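PDB 4KW2: xylose isomerase-like TIM barrel domain-containing protein from Parabacteroides distasonis, which is of unknown function but adopts the xylose isomerase-like TIM barrel fold and so may act as an isomerase or a related sugar-processing enzyme. Local coordinates for residues V24-Q27 with T28-H32; T35-E38 with T39-K42. All coordinates share one frame; numbering follows the deposited sequence.

Interactions 1 and 2 follow one another along the chain, their centres about 9 Å apart, and together trace the first strand, loop and helix of the barrel. Interaction 1 turns the chain at the C-terminal end of strand 23-27, deep in the protein; interaction 2 starts helix 36-46 on the outer layer, its centre about 16 Å from that of the chain. Phe31 joins them: its CE2 packs 3.7 Å from CB of Lys42. Thr28 adds a second seam, with CG2 3.8 Å from CD1 of Leu36. A sulfate ion, probably from the crystallisation liquor, is bonded by Lys42 and lies with its nearest atom about 5 Å from the Phe31 side chain.

Interaction 1 (V24-Q27 with T28-H32); sequences VGIQ and TWTFH
Ile26 and Phe31 meet at about a right angle, CD1 of Ile26 set against the ring edge, close to its plane and 3.5 Å from CE2 of Phe31. With CG1 anti to the backbone N (chi1 -165°) and the chain extended beyond it, Ile26 carries its terminal methyl forward to the turn, where a slim branched side chain fits beneath helix 36-46, against Thr43 and Leu46. Thr30 CG2 lies over one face of the Phe31 ring, towards its rim.

The hydroxyl of Thr30 turns the other way, to the main chain. OG1 of Thr30 donates to the carbonyl O of Gln27 at 2.8 Å, in the carbonyl plane, while the backbone N of Thr30 reaches the same oxygen at 3.0 Å from above that plane. Two donors thus hold the last strand carbonyl and fix how the short 3-10 turn 28-30 leaves strand 23-27, at the C-terminal mouth of the TIM barrel, the end where enzymes of this fold place their active sites. A threonine suits the spot, offering a methyl to the ring and a hydroxyl to the carbonyl.

Just past the turn, His32 lies against Trp29: its ND1 is 3.4 Å above the indole plane, over the centre, and donates to the carbonyl O of Trp29 at 2.8 Å. That bond lies almost in the imidazole plane, fixing the rotation of the His32 ring. The Trp29 indole also meets Phe54 edge-to-face, and Ala214 of a second subunit packs on it. Gln27 sends its NE2 to the carbonyl of Ser240, on the neighbouring strand 238-241.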
ATOM      1  N   VAL A  24      -3.363  -5.301  25.020  1.00 32.53           N
ATOM      2  CA  VAL A  24      -2.956  -5.644  23.672  1.00 31.69           C
ATOM      3  C   VAL A  24      -4.017  -6.549  23.054  1.00 31.84           C
ATOM      4  O   VAL A  24      -4.286  -7.642  23.564  1.00 33.92           O
ATOM      5  CB  VAL A  24      -1.596  -6.372  23.645  1.00 32.30           C
ATOM      6  CG1 VAL A  24      -1.114  -6.537  22.205  1.00 30.37           C
ATOM      7  CG2 VAL A  24      -0.571  -5.610  24.475  1.00 32.66           C
ATOM      8  N   GLY A  25      -4.612  -6.085  21.958  1.00 29.86           N
ATOM      9  CA  GLY A  25      -5.619  -6.847  21.236  1.00 31.32           C
ATOM     10  C   GLY A  25      -5.310  -6.962  19.759  1.00 32.01           C
ATOM     11  O   GLY A  25      -4.387  -6.324  19.243  1.00 32.44           O
ATOM     12  N   ILE A  26      -6.093  -7.782  19.074  1.00 32.90           N
ATOM     13  CA  ILE A  26      -5.951  -7.936  17.635  1.00 33.79           C
ATOM     14  C   ILE A  26      -7.084  -7.246  16.880  1.00 31.23           C
ATOM     15  O   ILE A  26      -8.226  -7.234  17.337  1.00 30.15           O
ATOM     16  CB  ILE A  26      -5.894  -9.424  17.243  1.00 37.20           C
ATOM     17  CG1 ILE A  26      -5.391  -9.569  15.808  1.00 39.18           C
ATOM     18  CG2 ILE A  26      -7.251 -10.105  17.412  1.00 38.52           C
ATOM     19  CD1 ILE A  26      -5.149 -11.002  15.405  1.00 43.24           C
ATOM     20  N   GLN A  27      -6.756  -6.666  15.728  1.00 31.65           N
ATOM     21  CA  GLN A  27      -7.773  -6.275  14.752  1.00 28.61           C
ATOM     22  C   GLN A  27      -8.129  -7.512  13.951  1.00 26.71           C
ATOM     23  O   GLN A  27      -7.265  -8.098  13.291  1.00 24.89           O
ATOM     24  CB  GLN A  27      -7.256  -5.194  13.815  1.00 28.39           C
ATOM     25  CG  GLN A  27      -6.883  -3.901  14.514  1.00 31.06           C
ATOM     26  CD  GLN A  27      -6.410  -2.839  13.543  1.00 32.92           C
ATOM     27  OE1 GLN A  27      -6.980  -2.679  12.459  1.00 30.26           O
ATOM     28  NE2 GLN A  27      -5.349  -2.118  13.917  1.00 32.75           N
ATOM     29  N   THR A  28      -9.395  -7.917  13.998  1.00 27.60           N
ATOM     30  CA  THR A  28      -9.817  -9.134  13.302  1.00 26.71           C
ATOM     31  C   THR A  28      -9.650  -8.999  11.781  1.00 27.64           C
ATOM     32  O   THR A  28      -9.567 -10.001  11.077  1.00 29.63           O
ATOM     33  CB  THR A  28     -11.262  -9.533  13.660  1.00 27.02           C
ATOM     34  OG1 THR A  28     -12.158  -8.462  13.352  1.00 26.16           O
ATOM     35  CG2 THR A  28     -11.376  -9.859  15.148  1.00 29.00           C
ATOM     36  N   TRP A  29      -9.579  -7.768  11.278  1.00 27.79           N
ATOM     37  CA  TRP A  29      -9.268  -7.528   9.860  1.00 28.92           C
ATOM     38  C   TRP A  29      -8.019  -8.293   9.397  1.00 28.55           C
ATOM     39  O   TRP A  29      -7.921  -8.696   8.239  1.00 27.84           O
ATOM     40  CB  TRP A  29      -9.100  -6.027   9.581  1.00 28.40           C
ATOM     41  CG  TRP A  29      -8.853  -5.763   8.148  1.00 28.99           C
ATOM     42  CD1 TRP A  29      -7.682  -5.365   7.586  1.00 30.52           C
ATOM     43  CD2 TRP A  29      -9.785  -5.929   7.071  1.00 28.54           C
ATOM     44  NE1 TRP A  29      -7.823  -5.260   6.226  1.00 32.05           N
ATOM     45  CE2 TRP A  29      -9.104  -5.603   5.881  1.00 31.75           C
ATOM     46  CE3 TRP A  29     -11.125  -6.320   6.999  1.00 27.18           C
ATOM     47  CZ2 TRP A  29      -9.724  -5.647   4.625  1.00 30.15           C
ATOM     48  CZ3 TRP A  29     -11.741  -6.368   5.762  1.00 27.78           C
ATOM     49  CH2 TRP A  29     -11.037  -6.036   4.585  1.00 30.97           C
ATOM     50  N   THR A  30      -7.074  -8.482  10.310  1.00 29.20           N
ATOM     51  CA  THR A  30      -5.887  -9.300  10.072  1.00 28.74           C
ATOM     52  C   THR A  30      -6.215 -10.613   9.372  1.00 29.72           C
ATOM     53  O   THR A  30      -5.487 -11.051   8.479  1.00 27.87           O
ATOM     54  CB  THR A  30      -5.194  -9.604  11.415  1.00 29.01           C
ATOM     55  OG1 THR A  30      -4.779  -8.370  12.013  1.00 26.35           O
ATOM     56  CG2 THR A  30      -3.983 -10.511  11.236  1.00 31.90           C
ATOM     57  N   PHE A  31      -7.317 -11.234   9.782  1.00 30.76           N
ATOM     58  CA  PHE A  31      -7.719 -12.541   9.262  1.00 29.91           C
ATOM     59  C   PHE A  31      -9.082 -12.473   8.577  1.00 29.44           C
ATOM     60  O   PHE A  31      -9.907 -13.375   8.739  1.00 29.17           O
ATOM     61  CB  PHE A  31      -7.768 -13.554  10.412  1.00 30.31           C
ATOM     62  CG  PHE A  31      -6.442 -13.782  11.083  1.00 31.23           C
ATOM     63  CD1 PHE A  31      -5.452 -14.521  10.449  1.00 34.90           C
ATOM     64  CD2 PHE A  31      -6.190 -13.279  12.345  1.00 30.36           C
ATOM     65  CE1 PHE A  31      -4.230 -14.741  11.059  1.00 33.29           C
ATOM     66  CE2 PHE A  31      -4.973 -13.501  12.961  1.00 32.58           C
ATOM     67  CZ  PHE A  31      -3.992 -14.231  12.317  1.00 33.18           C
ATOM     68  N   HIS A  32      -9.316 -11.413   7.803  1.00 29.70           N
ATOM     69  CA  HIS A  32     -10.638 -11.182   7.210  1.00 30.52           C
ATOM     70  C   HIS A  32     -11.017 -12.231   6.168  1.00 33.80           C
ATOM     71  O   HIS A  32     -12.197 -12.370   5.839  1.00 36.47           O
ATOM     72  CB  HIS A  32     -10.760  -9.774   6.625  1.00 33.51           C
ATOM     73  CG  HIS A  32      -9.888  -9.523   5.436  1.00 36.59           C
ATOM     74  ND1 HIS A  32      -8.632  -8.967   5.541  1.00 40.96           N
ATOM     75  CD2 HIS A  32     -10.098  -9.735   4.116  1.00 39.25           C
ATOM     76  CE1 HIS A  32      -8.100  -8.856   4.338  1.00 39.84           C
ATOM     77  NE2 HIS A  32      -8.970  -9.313   3.455  1.00 41.76           N
TER

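Interaction 2 (T35-E38 with T39-K42). With SO4 (sulfate ion), chain C.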
ATOM      1  N   THR A  35     -13.210 -16.993   8.842  1.00 27.64           N
ATOM      2  CA  THR A  35     -14.386 -16.689   9.645  1.00 27.66           C
ATOM      3  C   THR A  35     -13.931 -16.025  10.948  1.00 28.26           C
ATOM      4  O   THR A  35     -12.754 -16.090  11.300  1.00 29.57           O
ATOM      5  CB  THR A  35     -15.186 -17.955   9.994  1.00 27.83           C
ATOM      6  OG1 THR A  35     -14.408 -18.793  10.864  1.00 27.43           O
ATOM      7  CG2 THR A  35     -15.591 -18.728   8.727  1.00 27.08           C
ATOM      8  N   LEU A  36     -14.859 -15.398  11.667  1.00 27.89           N
ATOM      9  CA  LEU A  36     -14.530 -14.798  12.958  1.00 27.68           C
ATOM     10  C   LEU A  36     -14.105 -15.852  13.984  1.00 29.58           C
ATOM     11  O   LEU A  36     -13.174 -15.618  14.752  1.00 30.43           O
ATOM     12  CB  LEU A  36     -15.690 -13.965  13.500  1.00 26.66           C
ATOM     13  CG  LEU A  36     -15.461 -13.302  14.866  1.00 27.03           C
ATOM     14  CD1 LEU A  36     -14.285 -12.345  14.832  1.00 28.41           C
ATOM     15  CD2 LEU A  36     -16.712 -12.583  15.338  1.00 27.27           C
HETATM   16  N   MSE A  37     -14.766 -17.008  13.993  1.00 29.85           N
HETATM   17  CA  MSE A  37     -14.392 -18.089  14.927  1.00 30.76           C
HETATM   18  C   MSE A  37     -12.974 -18.557  14.658  1.00 31.95           C
HETATM   19  O   MSE A  37     -12.196 -18.743  15.595  1.00 30.68           O
HETATM   20  CB  MSE A  37     -15.341 -19.290  14.877  1.00 29.30           C
HETATM   21  CG  MSE A  37     -16.785 -18.937  15.232  1.00 29.23           C
HETATM   22 SE   MSE A  37     -16.971 -18.227  17.058  0.75 29.61          SE
HETATM   23  CE  MSE A  37     -17.124 -16.319  16.603  1.00 27.66           C
ATOM     24  N   GLU A  38     -12.621 -18.746  13.385  1.00 31.83           N
ATOM     25  CA  GLU A  38     -11.233 -19.073  13.011  1.00 32.60           C
ATOM     26  C   GLU A  38     -10.253 -17.960  13.396  1.00 31.37           C
ATOM     27  O   GLU A  38      -9.127 -18.223  13.811  1.00 30.51           O
ATOM     28  CB  GLU A  38     -11.129 -19.347  11.512  1.00 35.88           C
ATOM     29  CG  GLU A  38     -11.800 -20.638  11.072  1.00 41.51           C
ATOM     30  CD  GLU A  38     -11.985 -20.751   9.558  1.00 49.03           C
ATOM     31  OE1 GLU A  38     -11.814 -19.746   8.827  1.00 40.90           O
ATOM     32  OE2 GLU A  38     -12.315 -21.866   9.096  1.00 55.98           O
ATOM     33  N   THR A  39     -10.690 -16.716  13.245  1.00 30.08           N
ATOM     34  CA  THR A  39      -9.892 -15.563  13.639  1.00 28.60           C
ATOM     35  C   THR A  39      -9.605 -15.601  15.143  1.00 28.07           C
ATOM     36  O   THR A  39      -8.478 -15.324  15.574  1.00 26.49           O
ATOM     37  CB  THR A  39     -10.613 -14.246  13.265  1.00 26.95           C
ATOM     38  OG1 THR A  39     -10.751 -14.166  11.843  1.00 24.94           O
ATOM     39  CG2 THR A  39      -9.859 -13.024  13.776  1.00 25.48           C
ATOM     40  N   LEU A  40     -10.622 -15.945  15.931  1.00 28.28           N
ATOM     41  CA  LEU A  40     -10.462 -16.051  17.385  1.00 28.63           C
ATOM     42  C   LEU A  40      -9.550 -17.215  17.770  1.00 27.83           C
ATOM     43  O   LEU A  40      -8.812 -17.116  18.749  1.00 29.04           O
ATOM     44  CB  LEU A  40     -11.816 -16.170  18.091  1.00 29.80           C
ATOM     45  CG  LEU A  40     -12.765 -14.960  17.993  1.00 29.81           C
ATOM     46  CD1 LEU A  40     -13.955 -15.145  18.924  1.00 30.72           C
ATOM     47  CD2 LEU A  40     -12.058 -13.647  18.302  1.00 29.91           C
ATOM     48  N   ASP A  41      -9.585 -18.300  16.997  1.00 27.16           N
ATOM     49  CA  ASP A  41      -8.652 -19.412  17.204  1.00 30.10           C
ATOM     50  C   ASP A  41      -7.207 -18.976  16.959  1.00 30.49           C
ATOM     51  O   ASP A  41      -6.303 -19.377  17.689  1.00 29.44           O
ATOM     52  CB  ASP A  41      -8.967 -20.596  16.286  1.00 31.28           C
ATOM     53  CG  ASP A  41     -10.335 -21.193  16.532  1.00 33.31           C
ATOM     54  OD1 ASP A  41     -10.896 -21.037  17.639  1.00 36.46           O
ATOM     55  OD2 ASP A  41     -10.859 -21.827  15.596  1.00 36.33           O
ATOM     56  N   LYS A  42      -7.000 -18.168  15.921  1.00 31.24           N
ATOM     57  CA  LYS A  42      -5.687 -17.602  15.626  1.00 31.50           C
ATOM     58  C   LYS A  42      -5.243 -16.653  16.727  1.00 30.88           C
ATOM     59  O   LYS A  42      -4.076 -16.635  17.103  1.00 29.64           O
ATOM     60  CB  LYS A  42      -5.716 -16.844  14.301  1.00 33.83           C
ATOM     61  CG  LYS A  42      -5.889 -17.742  13.094  1.00 36.41           C
ATOM     62  CD  LYS A  42      -4.567 -18.323  12.649  1.00 37.92           C
ATOM     63  CE  LYS A  42      -4.768 -19.290  11.494  1.00 42.03           C
ATOM     64  NZ  LYS A  42      -3.455 -19.692  10.930  1.00 42.89           N
TER
HETATM   65  S   SO4 C 301       0.400 -19.228  10.623  1.00 75.79           S
HETATM   66  O1  SO4 C 301       1.464 -18.793  11.553  1.00 65.56           O
HETATM   67  O2  SO4 C 301      -0.029 -20.602  10.982  1.00 59.62           O
HETATM   68  O3  SO4 C 301      -0.773 -18.314  10.703  1.00 69.20           O
HETATM   69  O4  SO4 C 301       0.951 -19.201   9.246  1.00 71.95           O
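Thr39 sits one helical turn after Thr35 and grips its carbonyl twice. The CB of Thr39 lies 3.3 Å from the carbonyl O of Leu36 and almost as near to that of Thr35. From CB, OG1 points anti to the carbonyl carbon (chi1 -63°), which brings it back along the helix to donate to Thr35 O at 2.8 Å. The backbone N of Thr39 bonds the same oxygen at 2.9 Å, and the two donors arrive from opposite faces of the carbonyl plane. OG1 also bonds NE2 of Gln57, so this buried hydroxyl is well satisfied. The other branch, CG2, packs on CB of Thr28 in the preceding loop; threonine serves here because one branch is polar and the other apolar.

The helix start is closed by a capping box. OG1 of Thr35, the N-cap residue, accepts from Glu38 N at 3.1 Å, nearly straight at 165°, and OE1 of Glu38 accepts in return from Thr35 N, met from above the carboxylate plane. The negative charge of Glu38 probably also interacts favourably with the helix dipole. Lys42 bends at chi2 and then runs straight, leading its NZ away from the helix to O3 of the sulfate at 3.0 Å, an ion that Ile250 N also binds.

On the flank facing helix 75-86, selenomethionine Met37 and Leu40 run side by side, CE against CD1, and Leu36 packs there too. Asp41 forms a salt bridge with Arg88, while Thr39 and Lys42 rest on Phe31. Helix 36-46 is the crossover helix of the beta-alpha-beta unit joining strands 23-27 and 50-53.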